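L-2,4-diaminobutyric acid acetyltransferase (Geobacillus sp., PDB 6SLL) catalyses transfer of an acetyl group from acetyl-coenzyme A to L-2,4-diaminobutyric acid, an acetylation step in the biosynthesis of the chemical chaperone ectoine. Local coordinates at residues L86-V91 with R135-Y140; M62-E67 with K104-G109; G155-P160 with H165-L170. All coordinates share one frame; numbering follows the deposited sequence.

Interaction 1: residues L86-V91 with R135-Y140; sequences LFVWQV and RLFLGY. With DAB (2,4-diaminobutyric acid), chain G; COA (coenzyme A), chain F.
Apolar contact joins Val-88 and Val-91 of the strand to Leu-136 and Phe-137 of the helix, with no hydrogen bond between the two segments. Phe-137 enters with CZ leading: Val-88 CG1 meets that atom at the ring edge, 3.9 Å away. Val-91, whose side chain runs head-on against that of Phe-137, puts CG2 obliquely against the same CZ, also at 3.9 Å. In Val-91 the other methyl, CG1, is anti to the backbone N (chi1 -177°), which turns it to Leu-136 CD2 at 4.0 Å and to the coenzyme A methyl CEP. The two segment axes stay 12.2 Å apart at an angle of 125°, a gap bridged by side chains alone.

Val-88 and Val-91 lie three residues apart, yet both CB bonds point toward the helix. Together with the non-extended backbone of Trp-89 (psi -67°), this is consistent with the beta bulge of the central strand in the GNAT fold, to which this acetyltransferase belongs.

The polar groups of both segments turn to the ligands. At this irregular point of the strand, Trp-89 O accepts a hydrogen bond from the substrate amine ND at 2.9 Å. Gln-90 NE2 gives a fairly straight bond to the carboxylate atom OXT of DAB at 3.0 Å, and its amide is held in orientation by Asp-43 O on NE2 and Tyr-50 OH on OE1. Trp-89 NE1 adds a weak, bent bond of 3.3 Å to the other carboxylate oxygen, O of DAB, while its ring meets Tyr-48 of the second subunit. On the helix itself, Arg-135 NH2 reaches the coenzyme phosphate oxygen O8A at 3.4 Å, a weak bond lying in the guanidinium plane, and NH1 is engaged by a salt bridge to Glu-142.

Interaction 2: residues M62-E67 with K104-G109; sequences MIAEHE and KAMLTG. With COA (coenzyme A), chain F.
Strand 62-66 and helix 104-109 run roughly antiparallel, at 144° with axes 8.7 Å apart, and are nearest in backbone at Met-62 and Met-106, whose CA atoms are 6.3 Å from each other. No hydrogen bond links the segments; the helix lies against the strand through side chains.

Met-106 and Met-62 carry the contact between them. In Met-106 CG stands beside the backbone N (chi1 -74°), and the chain extends through the next torsion, which carries SD down onto the sheet. SD rests 4.0 Å from Ala-64 CB, two residues on from Met-62, while the root of the chain is met by Met-62: CG of Met-62 lies 3.8 Å from CB of Met-106. Met-62 was modelled in two conformers, so what its far end touches near Gly-109 is doubtful. The pairing of two flexible thioether chains with a bare methyl makes this a purely apolar layer.

At its start the helix segment serves the coenzyme. Lys-104 N donates to the pyrophosphate oxygen O2A of coenzyme A at 2.9 Å (156°), beside the amides of Arg-99, Gly-101 and Ala-103, which also bond to coenzyme A, consistent with the pyrophosphate-binding loop of GNAT enzymes. Lys-104 NZ, on a chain bent near its end, donates to O7A of the ribose 3'-phosphate at 2.8 Å and also makes a salt bridge to Glu-143.

Met-106 is flanked further by Tyr-21 of strand 20-22 and Ile-74 of strand 69-78; Leu-107, whose CB bond points away from strand 62-66, packs on Phe-137 and Tyr-140 of helix 131-144.

Interaction 3: residues G155-P160 with H165-L170; sequences GAEMFP and HEDEPL. With DAB (2,4-diaminobutyric acid), chain G.
Phe-159 and His-165 lie almost exactly flat on one another, their planes 3° apart and the ring centroids separated by 3.7 Å, a face-to-face stack with little offset. His-165 ND1 sits above the middle of the phenyl ring, and Phe-159 CE2 in turn above the middle of the imidazole. The stack lies within the connection between strands 148-154 and 168-173, an antiparallel hairpin of the GNAT sheet, just after the 3-10 turn at residues 156-158.

The imidazole is fixed in rotation from two sides. CG anti to the backbone N (chi1 -165°) lays the ring over Phe-159; ND1 then donates a short, straight bond of 2.7 Å (169°) to Glu-166 O, lying in the ring plane and meeting a lone pair in the carbonyl plane. NE2 is hydrogen-bonded to Asp-43 OD2, from a residue that also contributes to the substrate pocket. A leucine in place of His-165 would probably strip Phe-159 of its flat partner and deprive Glu-166 O and Asp-43 of their hydrogen-bonding mate, leaving the Phe-159 ring and the Asp-43 carboxylate freer to turn.

A second tie runs through Asp-167: Ala-156 N, at the start of the turn, donates to its OD1 at 2.8 Å, on the anti lone pair. That oxygen also accepts from a water at 2.8 Å, which donates to Glu-157 OE1 as well; this shared water probably eases the closeness of the two carboxylates. Packing is tight where Ala-156 CB lies 3.1 Å from His-165 O. On the dimer side, Met-158 O is hydrogen-bonded to Thr-30 of the second subunit.

Where the strand begins, Glu-168 is bent back at chi2; its OE1 is hydrogen-bonded to Thr-125, and OE2 receives the alpha-amine N of DAB at 2.7 Å.

Interactions 1 and 2 adjoin, with centres 13 Å apart: Leu-136 CD1 packs 3.7 Å from Lys-104 N, and Tyr-140 CG lies 3.7 Å from Leu-107 CD2. Both segments 135-140 and 104-109 touch coenzyme A. Interactions 1 and 3 share the substrate instead, 86-91 holding its carboxylate and ND, 165-170 its alpha-amine; their nearest atoms are about 5 Å apart without touching, and DAB bonds to both. Interaction 2 is remote from 3, about 28 Å between centres on opposite sides of the chain's centre. The coenzyme thiol S1P lies 14.2 Å from ND of DAB, so this complex, with unacetylated coenzyme, probably does not represent the arrangement needed for transfer.

Interaction 1: residues L86-V91 with R135-Y140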
loop_
_atom_site.group_PDB
_atom_site.type_symbol
_atom_site.label_atom_id
_atom_site.label_comp_id
_atom_site.label_asym_id
_atom_site.label_seq_id
_atom_site.Cartn_x
_atom_site.Cartn_y
_atom_site.Cartn_z
ATOM N N LEU B 86 -6.054 12.335 4.636
ATOM C CA LEU B 86 -5.957 11.506 3.423
ATOM C C LEU B 86 -4.520 11.637 2.891
ATOM O O LEU B 86 -4.062 12.725 2.585
ATOM C CB LEU B 86 -6.929 11.996 2.389
ATOM C CG LEU B 86 -6.981 11.174 1.107
ATOM C CD1 LEU B 86 -7.715 9.869 1.301
ATOM C CD2 LEU B 86 -7.649 11.952 -0.018
ATOM N N PHE B 87 -3.837 10.475 2.773
ATOM C CA PHE B 87 -2.509 10.448 2.155
ATOM C C PHE B 87 -2.673 10.153 0.669
ATOM O O PHE B 87 -3.282 9.118 0.319
ATOM C CB PHE B 87 -1.635 9.372 2.825
ATOM C CG PHE B 87 -0.234 9.409 2.249
ATOM C CD1 PHE B 87 0.668 10.304 2.696
ATOM C CD2 PHE B 87 0.139 8.542 1.278
ATOM C CE1 PHE B 87 1.935 10.356 2.190
ATOM C CE2 PHE B 87 1.424 8.572 0.758
ATOM C CZ PHE B 87 2.318 9.517 1.222
ATOM N N VAL B 88 -2.165 11.049 -0.162
ATOM C CA VAL B 88 -2.186 10.856 -1.589
ATOM C C VAL B 88 -0.849 10.292 -1.983
ATOM O O VAL B 88 0.224 10.941 -1.748
ATOM C CB VAL B 88 -2.538 12.103 -2.377
ATOM C CG1 VAL B 88 -2.421 11.860 -3.849
ATOM C CG2 VAL B 88 -3.919 12.598 -1.987
ATOM N N TRP B 89 -0.808 9.070 -2.513
ATOM C CA TRP B 89 0.385 8.299 -2.775
ATOM C C TRP B 89 0.930 8.581 -4.134
ATOM O O TRP B 89 2.033 9.174 -4.245
ATOM C CB TRP B 89 0.087 6.829 -2.508
ATOM C CG TRP B 89 1.234 5.883 -2.649
ATOM C CD1 TRP B 89 2.546 6.141 -3.007
ATOM C CD2 TRP B 89 1.155 4.469 -2.415
ATOM N NE1 TRP B 89 3.216 4.955 -3.018
ATOM C CE2 TRP B 89 2.396 3.919 -2.683
ATOM C CE3 TRP B 89 0.125 3.647 -2.025
ATOM C CZ2 TRP B 89 2.668 2.575 -2.533
ATOM C CZ3 TRP B 89 0.389 2.281 -1.847
ATOM C CH2 TRP B 89 1.649 1.783 -2.128
ATOM N N GLN B 90 0.244 8.208 -5.223
ATOM C CA GLN B 90 0.750 8.459 -6.586
ATOM C C GLN B 90 -0.340 9.140 -7.405
ATOM O O GLN B 90 -1.505 8.707 -7.372
ATOM C CB GLN B 90 1.205 7.152 -7.268
ATOM C CG GLN B 90 2.402 6.532 -6.569
ATOM C CD GLN B 90 2.940 5.299 -7.230
ATOM O OE1 GLN B 90 2.209 4.344 -7.464
ATOM N NE2 GLN B 90 4.211 5.316 -7.546
ATOM N N VAL B 91 0.069 10.133 -8.170
ATOM C CA VAL B 91 -0.764 10.769 -9.188
ATOM C C VAL B 91 -0.070 10.644 -10.506
ATOM O O VAL B 91 1.088 11.136 -10.602
ATOM C CB VAL B 91 -1.094 12.234 -8.837
ATOM C CG1 VAL B 91 -1.998 12.845 -9.851
ATOM C CG2 VAL B 91 -1.540 12.457 -7.419
ATOM N N ARG B 135 2.756 22.059 -8.711
ATOM C CA ARG B 135 1.679 23.016 -9.113
ATOM C C ARG B 135 0.305 22.441 -8.906
ATOM O O ARG B 135 -0.655 23.176 -8.494
ATOM C CB ARG B 135 1.820 23.437 -10.506
ATOM C CG ARG B 135 2.917 24.361 -10.658
ATOM C CD ARG B 135 2.709 25.634 -9.782
ATOM N NE ARG B 135 1.293 26.187 -9.726
ATOM C CZ ARG B 135 0.694 26.855 -8.640
ATOM N NH1 ARG B 135 1.355 27.041 -7.456
ATOM N NH2 ARG B 135 -0.586 27.312 -8.787
ATOM N N LEU B 136 0.119 21.115 -9.139
ATOM C CA LEU B 136 -1.183 20.484 -8.912
ATOM C C LEU B 136 -1.622 20.730 -7.491
ATOM O O LEU B 136 -2.748 21.174 -7.190
ATOM C CB LEU B 136 -1.071 19.020 -9.196
ATOM C CG LEU B 136 -2.301 18.209 -8.830
ATOM C CD1 LEU B 136 -3.495 18.577 -9.680
ATOM C CD2 LEU B 136 -1.936 16.747 -8.992
ATOM N N PHE B 137 -0.734 20.366 -6.510
ATOM C CA PHE B 137 -1.160 20.365 -5.125
ATOM C C PHE B 137 -1.197 21.813 -4.572
ATOM O O PHE B 137 -2.136 22.146 -3.828
ATOM C CB PHE B 137 -0.264 19.501 -4.269
ATOM C CG PHE B 137 -0.562 18.054 -4.497
ATOM C CD1 PHE B 137 -1.685 17.464 -3.912
ATOM C CD2 PHE B 137 0.267 17.278 -5.228
ATOM C CE1 PHE B 137 -1.993 16.186 -4.098
ATOM C CE2 PHE B 137 -0.030 15.916 -5.424
ATOM C CZ PHE B 137 -1.163 15.417 -4.877
ATOM N N LEU B 138 -0.181 22.642 -4.876
ATOM C CA LEU B 138 -0.237 23.969 -4.369
ATOM C C LEU B 138 -1.316 24.803 -5.012
ATOM O O LEU B 138 -2.013 25.582 -4.314
ATOM C CB LEU B 138 1.074 24.676 -4.509
ATOM C CG LEU B 138 2.250 24.053 -3.746
ATOM C CD1 LEU B 138 3.535 24.813 -4.054
ATOM C CD2 LEU B 138 1.972 24.066 -2.221
ATOM N N GLY B 139 -1.614 24.542 -6.259
ATOM C CA GLY B 139 -2.790 25.180 -6.950
ATOM C C GLY B 139 -4.094 24.787 -6.361
ATOM O O GLY B 139 -5.040 25.569 -6.215
ATOM N N TYR B 140 -4.271 23.510 -6.005
ATOM C CA TYR B 140 -5.494 23.057 -5.323
ATOM C C TYR B 140 -5.680 23.804 -4.029
ATOM O O TYR B 140 -6.814 24.311 -3.751
ATOM C CB TYR B 140 -5.378 21.532 -5.106
ATOM C CG TYR B 140 -6.613 20.918 -4.502
ATOM C CD1 TYR B 140 -7.751 20.805 -5.225
ATOM C CD2 TYR B 140 -6.624 20.450 -3.275
ATOM C CE1 TYR B 140 -8.872 20.233 -4.702
ATOM C CE2 TYR B 140 -7.755 19.954 -2.693
ATOM C CZ TYR B 140 -8.946 19.840 -3.400
ATOM O OH TYR B 140 -10.039 19.303 -2.786
HETATM N N DAB G . 7.911 8.960 -5.521
HETATM C CA DAB G . 6.838 8.387 -4.653
HETATM C C DAB G . 6.102 7.343 -5.464
HETATM O O DAB G . 5.378 6.589 -4.823
HETATM C CB DAB G . 5.890 9.474 -4.135
HETATM C CG DAB G . 5.013 10.109 -5.167
HETATM N ND DAB G . 4.144 11.134 -4.512
HETATM O OXT DAB G . 6.224 7.303 -6.682
HETATM N N1A COA F . 3.996 23.067 -17.296
HETATM C C2A COA F . 3.406 24.024 -16.566
HETATM N N3A COA F . 2.364 23.905 -15.739
HETATM C C4A COA F . 1.863 22.639 -15.714
HETATM C C5A COA F . 2.419 21.572 -16.408
HETATM C C6A COA F . 3.542 21.783 -17.234
HETATM N N6A COA F . 4.126 20.878 -17.962
HETATM N N7A COA F . 1.618 20.458 -16.194
HETATM C C8A COA F . 0.683 20.831 -15.333
HETATM N N9A COA F . 0.834 22.138 -15.003
HETATM C C1B COA F . 0.046 22.850 -14.094
HETATM C C2B COA F . -1.297 23.286 -14.691
HETATM O O2B COA F . -1.181 24.494 -15.364
HETATM C C3B COA F . -2.149 23.230 -13.436
HETATM O O3B COA F . -1.762 24.399 -12.598
HETATM P P3B COA F . -2.708 25.715 -12.508
HETATM O O7A COA F . -3.861 25.120 -11.670
HETATM O O8A COA F . -1.791 26.796 -11.915
HETATM O O9A COA F . -3.568 25.864 -13.864
HETATM C C4B COA F . -1.592 22.045 -12.695
HETATM O O4B COA F . -0.226 21.951 -13.019
HETATM C C5B COA F . -2.465 20.815 -12.954
HETATM O O5B COA F . -2.569 20.579 -14.378
HETATM P P1A COA F . -3.289 19.302 -14.993
HETATM O O1A COA F . -3.475 19.551 -16.435
HETATM O O2A COA F . -4.452 18.898 -14.169
HETATM O O3A COA F . -2.101 18.231 -14.795
HETATM P P2A COA F . -1.877 16.890 -15.665
HETATM O O4A COA F . -3.171 16.222 -15.931
HETATM O O5A COA F . -1.017 17.221 -16.842
HETATM O O6A COA F . -1.100 15.995 -14.654
HETATM C CBP COA F . 0.852 15.319 -13.415
HETATM C CCP COA F . -0.044 16.472 -13.786
HETATM C CDP COA F . 1.817 15.813 -12.296
HETATM C CEP COA F . 0.030 14.191 -12.904
HETATM C CAP COA F . 1.623 14.915 -14.715
HETATM O OAP COA F . 2.503 16.015 -15.071
HETATM C C9P COA F . 2.432 13.668 -14.634
HETATM O O9P COA F . 1.957 12.528 -14.488
HETATM N N8P COA F . 3.769 13.897 -14.739
HETATM C C7P COA F . 4.798 12.979 -14.733
HETATM C C6P COA F . 6.035 13.476 -15.645
HETATM C C5P COA F . 6.903 14.483 -14.966
HETATM O O5P COA F . 6.344 15.496 -14.415
HETATM N N4P COA F . 8.108 14.392 -15.039
HETATM C C3P COA F . 9.067 15.400 -14.419
HETATM C C2P COA F . 10.639 14.731 -14.565
HETATM S S1P COA F . 11.100 14.941 -16.258
#

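Interaction 2: residues M62-E67 with K104-G109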
loop_
_atom_site.group_PDB
_atom_site.type_symbol
_atom_site.label_atom_id
_atom_site.label_comp_id
_atom_site.label_asym_id
_atom_site.label_seq_id
_atom_site.Cartn_x
_atom_site.Cartn_y
_atom_site.Cartn_z
ATOM N N MET B 62 -8.827 6.908 -7.749
ATOM C CA MET B 62 -9.486 7.447 -8.940
ATOM C C MET B 62 -8.756 6.967 -10.197
ATOM O O MET B 62 -7.506 6.864 -10.191
ATOM C CB MET B 62 -9.380 9.018 -8.907
ATOM C CG MET B 62 -10.101 9.795 -9.852
ATOM S SD MET B 62 -11.939 9.353 -9.934
ATOM C CE MET B 62 -12.119 9.858 -8.263
ATOM N N ILE B 63 -9.547 6.679 -11.232
ATOM C CA ILE B 63 -9.056 6.463 -12.616
ATOM C C ILE B 63 -9.681 7.431 -13.556
ATOM O O ILE B 63 -10.849 7.791 -13.398
ATOM C CB ILE B 63 -9.429 4.985 -13.060
ATOM C CG1 ILE B 63 -8.303 4.016 -12.559
ATOM C CG2 ILE B 63 -9.662 4.832 -14.573
ATOM C CD1 ILE B 63 -8.468 2.614 -12.918
ATOM N N ALA B 64 -8.897 7.843 -14.544
ATOM C CA ALA B 64 -9.392 8.568 -15.708
ATOM C C ALA B 64 -9.160 7.759 -16.933
ATOM O O ALA B 64 -8.091 7.174 -17.144
ATOM C CB ALA B 64 -8.646 9.902 -15.846
ATOM N N GLU B 65 -10.212 7.673 -17.785
ATOM C CA GLU B 65 -10.141 6.918 -19.037
ATOM C C GLU B 65 -10.545 7.808 -20.209
ATOM O O GLU B 65 -11.450 8.648 -20.049
ATOM C CB GLU B 65 -11.054 5.751 -19.038
ATOM C CG GLU B 65 -10.512 4.668 -18.240
ATOM C CD GLU B 65 -11.539 3.508 -17.932
ATOM O OE1 GLU B 65 -12.651 3.805 -17.671
ATOM O OE2 GLU B 65 -11.186 2.354 -18.050
ATOM N N HIS B 66 -9.911 7.614 -21.327
ATOM C CA HIS B 66 -10.250 8.375 -22.554
ATOM C C HIS B 66 -10.220 7.399 -23.701
ATOM O O HIS B 66 -9.199 6.742 -23.938
ATOM C CB HIS B 66 -9.287 9.503 -22.746
ATOM C CG HIS B 66 -9.603 10.311 -24.018
ATOM N ND1 HIS B 66 -8.783 10.260 -25.096
ATOM C CD2 HIS B 66 -10.591 11.167 -24.306
ATOM C CE1 HIS B 66 -9.331 11.004 -26.043
ATOM N NE2 HIS B 66 -10.383 11.602 -25.562
ATOM N N GLU B 67 -11.346 7.250 -24.409
ATOM C CA GLU B 67 -11.479 6.414 -25.555
ATOM C C GLU B 67 -10.934 5.026 -25.245
ATOM O O GLU B 67 -10.276 4.387 -26.069
ATOM C CB GLU B 67 -10.847 7.066 -26.782
ATOM C CG GLU B 67 -11.636 8.322 -27.232
ATOM C CD GLU B 67 -11.149 8.976 -28.488
ATOM O OE1 GLU B 67 -9.968 8.713 -28.854
ATOM O OE2 GLU B 67 -11.971 9.876 -28.902
ATOM N N LYS B 104 -6.085 17.624 -12.139
ATOM C CA LYS B 104 -6.881 18.486 -11.296
ATOM C C LYS B 104 -8.284 17.901 -11.140
ATOM O O LYS B 104 -8.840 17.931 -10.047
ATOM C CB LYS B 104 -6.947 19.847 -11.900
ATOM C CG LYS B 104 -7.678 20.892 -11.131
ATOM C CD LYS B 104 -7.718 22.248 -11.866
ATOM C CE LYS B 104 -6.370 22.884 -12.017
ATOM N NZ LYS B 104 -6.522 24.384 -12.294
ATOM N N ALA B 105 -8.845 17.374 -12.189
ATOM C CA ALA B 105 -10.196 16.783 -12.140
ATOM C C ALA B 105 -10.160 15.516 -11.295
ATOM O O ALA B 105 -11.146 15.271 -10.547
ATOM C CB ALA B 105 -10.739 16.480 -13.529
ATOM N N MET B 106 -9.123 14.709 -11.371
ATOM C CA MET B 106 -9.087 13.528 -10.548
ATOM C C MET B 106 -8.993 13.893 -9.064
ATOM O O MET B 106 -9.619 13.262 -8.221
ATOM C CB MET B 106 -7.849 12.647 -10.862
ATOM C CG MET B 106 -7.947 11.880 -12.168
ATOM S SD MET B 106 -6.702 10.604 -12.370
ATOM C CE MET B 106 -5.200 11.587 -12.418
ATOM N N LEU B 107 -8.170 14.919 -8.733
ATOM C CA LEU B 107 -7.970 15.275 -7.338
ATOM C C LEU B 107 -9.234 15.884 -6.793
ATOM O O LEU B 107 -9.716 15.531 -5.684
ATOM C CB LEU B 107 -6.789 16.258 -7.221
ATOM C CG LEU B 107 -6.473 16.802 -5.841
ATOM C CD1 LEU B 107 -6.250 15.669 -4.814
ATOM C CD2 LEU B 107 -5.277 17.721 -5.858
ATOM N N THR B 108 -9.878 16.798 -7.515
ATOM C CA THR B 108 -11.125 17.425 -7.072
ATOM C C THR B 108 -12.156 16.298 -6.950
ATOM O O THR B 108 -12.932 16.217 -5.939
ATOM C CB THR B 108 -11.588 18.456 -8.118
ATOM O OG1 THR B 108 -10.632 19.506 -8.106
ATOM C CG2 THR B 108 -12.990 18.979 -7.848
ATOM N N GLY B 109 -12.250 15.416 -7.914
ATOM C CA GLY B 109 -13.228 14.341 -7.837
ATOM C C GLY B 109 -12.975 13.395 -6.719
ATOM O O GLY B 109 -13.928 12.960 -6.021
HETATM N N1A COA F . 3.996 23.067 -17.296
HETATM C C2A COA F . 3.406 24.024 -16.566
HETATM N N3A COA F . 2.364 23.905 -15.739
HETATM C C4A COA F . 1.863 22.639 -15.714
HETATM C C5A COA F . 2.419 21.572 -16.408
HETATM C C6A COA F . 3.542 21.783 -17.234
HETATM N N6A COA F . 4.126 20.878 -17.962
HETATM N N7A COA F . 1.618 20.458 -16.194
HETATM C C8A COA F . 0.683 20.831 -15.333
HETATM N N9A COA F . 0.834 22.138 -15.003
HETATM C C1B COA F . 0.046 22.850 -14.094
HETATM C C2B COA F . -1.297 23.286 -14.691
HETATM O O2B COA F . -1.181 24.494 -15.364
HETATM C C3B COA F . -2.149 23.230 -13.436
HETATM O O3B COA F . -1.762 24.399 -12.598
HETATM P P3B COA F . -2.708 25.715 -12.508
HETATM O O7A COA F . -3.861 25.120 -11.670
HETATM O O8A COA F . -1.791 26.796 -11.915
HETATM O O9A COA F . -3.568 25.864 -13.864
HETATM C C4B COA F . -1.592 22.045 -12.695
HETATM O O4B COA F . -0.226 21.951 -13.019
HETATM C C5B COA F . -2.465 20.815 -12.954
HETATM O O5B COA F . -2.569 20.579 -14.378
HETATM P P1A COA F . -3.289 19.302 -14.993
HETATM O O1A COA F . -3.475 19.551 -16.435
HETATM O O2A COA F . -4.452 18.898 -14.169
HETATM O O3A COA F . -2.101 18.231 -14.795
HETATM P P2A COA F . -1.877 16.890 -15.665
HETATM O O4A COA F . -3.171 16.222 -15.931
HETATM O O5A COA F . -1.017 17.221 -16.842
HETATM O O6A COA F . -1.100 15.995 -14.654
HETATM C CBP COA F . 0.852 15.319 -13.415
HETATM C CCP COA F . -0.044 16.472 -13.786
HETATM C CDP COA F . 1.817 15.813 -12.296
HETATM C CEP COA F . 0.030 14.191 -12.904
HETATM C CAP COA F . 1.623 14.915 -14.715
HETATM O OAP COA F . 2.503 16.015 -15.071
HETATM C C9P COA F . 2.432 13.668 -14.634
HETATM O O9P COA F . 1.957 12.528 -14.488
HETATM N N8P COA F . 3.769 13.897 -14.739
HETATM C C7P COA F . 4.798 12.979 -14.733
HETATM C C6P COA F . 6.035 13.476 -15.645
HETATM C C5P COA F . 6.903 14.483 -14.966
HETATM O O5P COA F . 6.344 15.496 -14.415
HETATM N N4P COA F . 8.108 14.392 -15.039
HETATM C C3P COA F . 9.067 15.400 -14.419
HETATM C C2P COA F . 10.639 14.731 -14.565
HETATM S S1P COA F . 11.100 14.941 -16.258
#

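Interaction 3: residues G155-P160 with H165-L170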
loop_
_atom_site.group_PDB
_atom_site.type_symbol
_atom_site.label_atom_id
_atom_site.label_comp_id
_atom_site.label_asym_id
_atom_site.label_seq_id
_atom_site.Cartn_x
_atom_site.Cartn_y
_atom_site.Cartn_z
ATOM N N GLY B 155 13.979 11.909 3.277
ATOM C CA GLY B 155 15.147 12.438 2.573
ATOM C C GLY B 155 15.791 11.358 1.712
ATOM O O GLY B 155 15.638 10.186 1.927
ATOM N N ALA B 156 16.614 11.858 0.740
ATOM C CA ALA B 156 17.320 10.992 -0.134
ATOM C C ALA B 156 18.080 9.924 0.559
ATOM O O ALA B 156 18.256 8.821 0.051
ATOM C CB ALA B 156 18.239 11.849 -0.971
ATOM N N GLU B 157 18.675 10.227 1.748
ATOM C CA GLU B 157 19.482 9.307 2.481
ATOM C C GLU B 157 18.780 8.090 2.944
ATOM O O GLU B 157 19.394 7.148 3.382
ATOM C CB GLU B 157 20.140 10.031 3.683
ATOM C CG GLU B 157 19.154 10.567 4.734
ATOM C CD GLU B 157 18.548 11.965 4.475
ATOM O OE1 GLU B 157 18.683 12.513 3.351
ATOM O OE2 GLU B 157 17.985 12.438 5.528
ATOM N N MET B 158 17.409 8.171 2.965
ATOM C CA MET B 158 16.654 7.017 3.440
ATOM C C MET B 158 16.563 5.904 2.411
ATOM O O MET B 158 16.146 4.819 2.742
ATOM C CB MET B 158 15.172 7.421 3.812
ATOM C CG MET B 158 15.183 8.363 5.042
ATOM S SD MET B 158 13.513 8.865 5.557
ATOM C CE MET B 158 12.694 7.326 5.825
ATOM N N PHE B 159 16.897 6.193 1.157
ATOM C CA PHE B 159 16.653 5.319 0.035
ATOM C C PHE B 159 17.838 4.325 -0.105
ATOM O O PHE B 159 18.905 4.574 0.445
ATOM C CB PHE B 159 16.315 6.071 -1.192
ATOM C CG PHE B 159 15.007 6.728 -1.127
ATOM C CD1 PHE B 159 14.806 7.882 -0.473
ATOM C CD2 PHE B 159 13.855 6.103 -1.657
ATOM C CE1 PHE B 159 13.536 8.496 -0.299
ATOM C CE2 PHE B 159 12.616 6.632 -1.474
ATOM C CZ PHE B 159 12.438 7.822 -0.835
ATOM N N PRO B 160 17.711 3.281 -0.901
ATOM C CA PRO B 160 18.809 2.268 -0.966
ATOM C C PRO B 160 20.043 2.743 -1.620
ATOM O O PRO B 160 20.051 3.664 -2.450
ATOM C CB PRO B 160 18.243 1.159 -1.835
ATOM C CG PRO B 160 16.735 1.266 -1.624
ATOM C CD PRO B 160 16.484 2.756 -1.493
ATOM N N HIS B 165 17.960 8.641 -5.232
ATOM C CA HIS B 165 16.578 9.007 -5.202
ATOM C C HIS B 165 16.550 10.427 -4.682
ATOM O O HIS B 165 17.305 10.793 -3.755
ATOM C CB HIS B 165 15.785 8.119 -4.252
ATOM C CG HIS B 165 14.305 8.166 -4.399
ATOM N ND1 HIS B 165 13.520 9.213 -3.969
ATOM C CD2 HIS B 165 13.469 7.284 -4.960
ATOM C CE1 HIS B 165 12.240 8.950 -4.238
ATOM N NE2 HIS B 165 12.178 7.775 -4.847
ATOM N N GLU B 166 15.647 11.228 -5.157
ATOM C CA GLU B 166 15.421 12.538 -4.691
ATOM C C GLU B 166 14.804 12.591 -3.279
ATOM O O GLU B 166 14.149 11.604 -2.868
ATOM C CB GLU B 166 14.575 13.417 -5.590
ATOM C CG GLU B 166 15.162 13.739 -6.996
ATOM C CD GLU B 166 13.990 14.478 -7.762
ATOM O OE1 GLU B 166 13.381 13.910 -8.722
ATOM O OE2 GLU B 166 13.779 15.743 -7.464
ATOM N N ASP B 167 14.969 13.680 -2.564
ATOM C CA ASP B 167 14.180 13.907 -1.385
ATOM C C ASP B 167 12.688 13.875 -1.737
ATOM O O ASP B 167 12.237 14.250 -2.790
ATOM C CB ASP B 167 14.429 15.307 -0.769
ATOM C CG ASP B 167 15.862 15.542 -0.213
ATOM O OD1 ASP B 167 16.504 14.576 0.101
ATOM O OD2 ASP B 167 16.264 16.705 -0.177
ATOM N N GLU B 168 11.906 13.474 -0.710
ATOM C CA GLU B 168 10.413 13.385 -0.789
ATOM C C GLU B 168 9.845 14.261 0.353
ATOM O O GLU B 168 9.353 13.711 1.335
ATOM C CB GLU B 168 9.968 11.950 -0.648
ATOM C CG GLU B 168 10.289 11.120 -1.875
ATOM C CD GLU B 168 9.334 11.245 -3.042
ATOM O OE1 GLU B 168 8.312 11.969 -2.941
ATOM O OE2 GLU B 168 9.597 10.563 -4.061
ATOM N N PRO B 169 9.891 15.577 0.247
ATOM C CA PRO B 169 9.368 16.420 1.320
ATOM C C PRO B 169 7.849 16.237 1.420
ATOM O O PRO B 169 7.138 16.007 0.428
ATOM C CB PRO B 169 9.703 17.811 0.881
ATOM C CG PRO B 169 10.009 17.659 -0.527
ATOM C CD PRO B 169 10.467 16.353 -0.842
ATOM N N LEU B 170 7.351 16.379 2.642
ATOM C CA LEU B 170 5.916 16.203 2.957
ATOM C C LEU B 170 5.147 17.483 2.879
ATOM O O LEU B 170 5.460 18.453 3.574
ATOM C CB LEU B 170 5.772 15.580 4.373
ATOM C CG LEU B 170 4.401 15.259 4.808
ATOM C CD1 LEU B 170 3.792 14.110 4.000
ATOM C CD2 LEU B 170 4.374 14.965 6.308
HETATM N N DAB G . 7.911 8.960 -5.521
HETATM C CA DAB G . 6.838 8.387 -4.653
HETATM C C DAB G . 6.102 7.343 -5.464
HETATM O O DAB G . 5.378 6.589 -4.823
HETATM C CB DAB G . 5.890 9.474 -4.135
HETATM C CG DAB G . 5.013 10.109 -5.167
HETATM N ND DAB G . 4.144 11.134 -4.512
HETATM O OXT DAB G . 6.224 7.303 -6.682
HETATM O O HOH W 1 19.292 8.416 -2.597
HETATM O O HOH W 2 18.015 14.935 2.454
#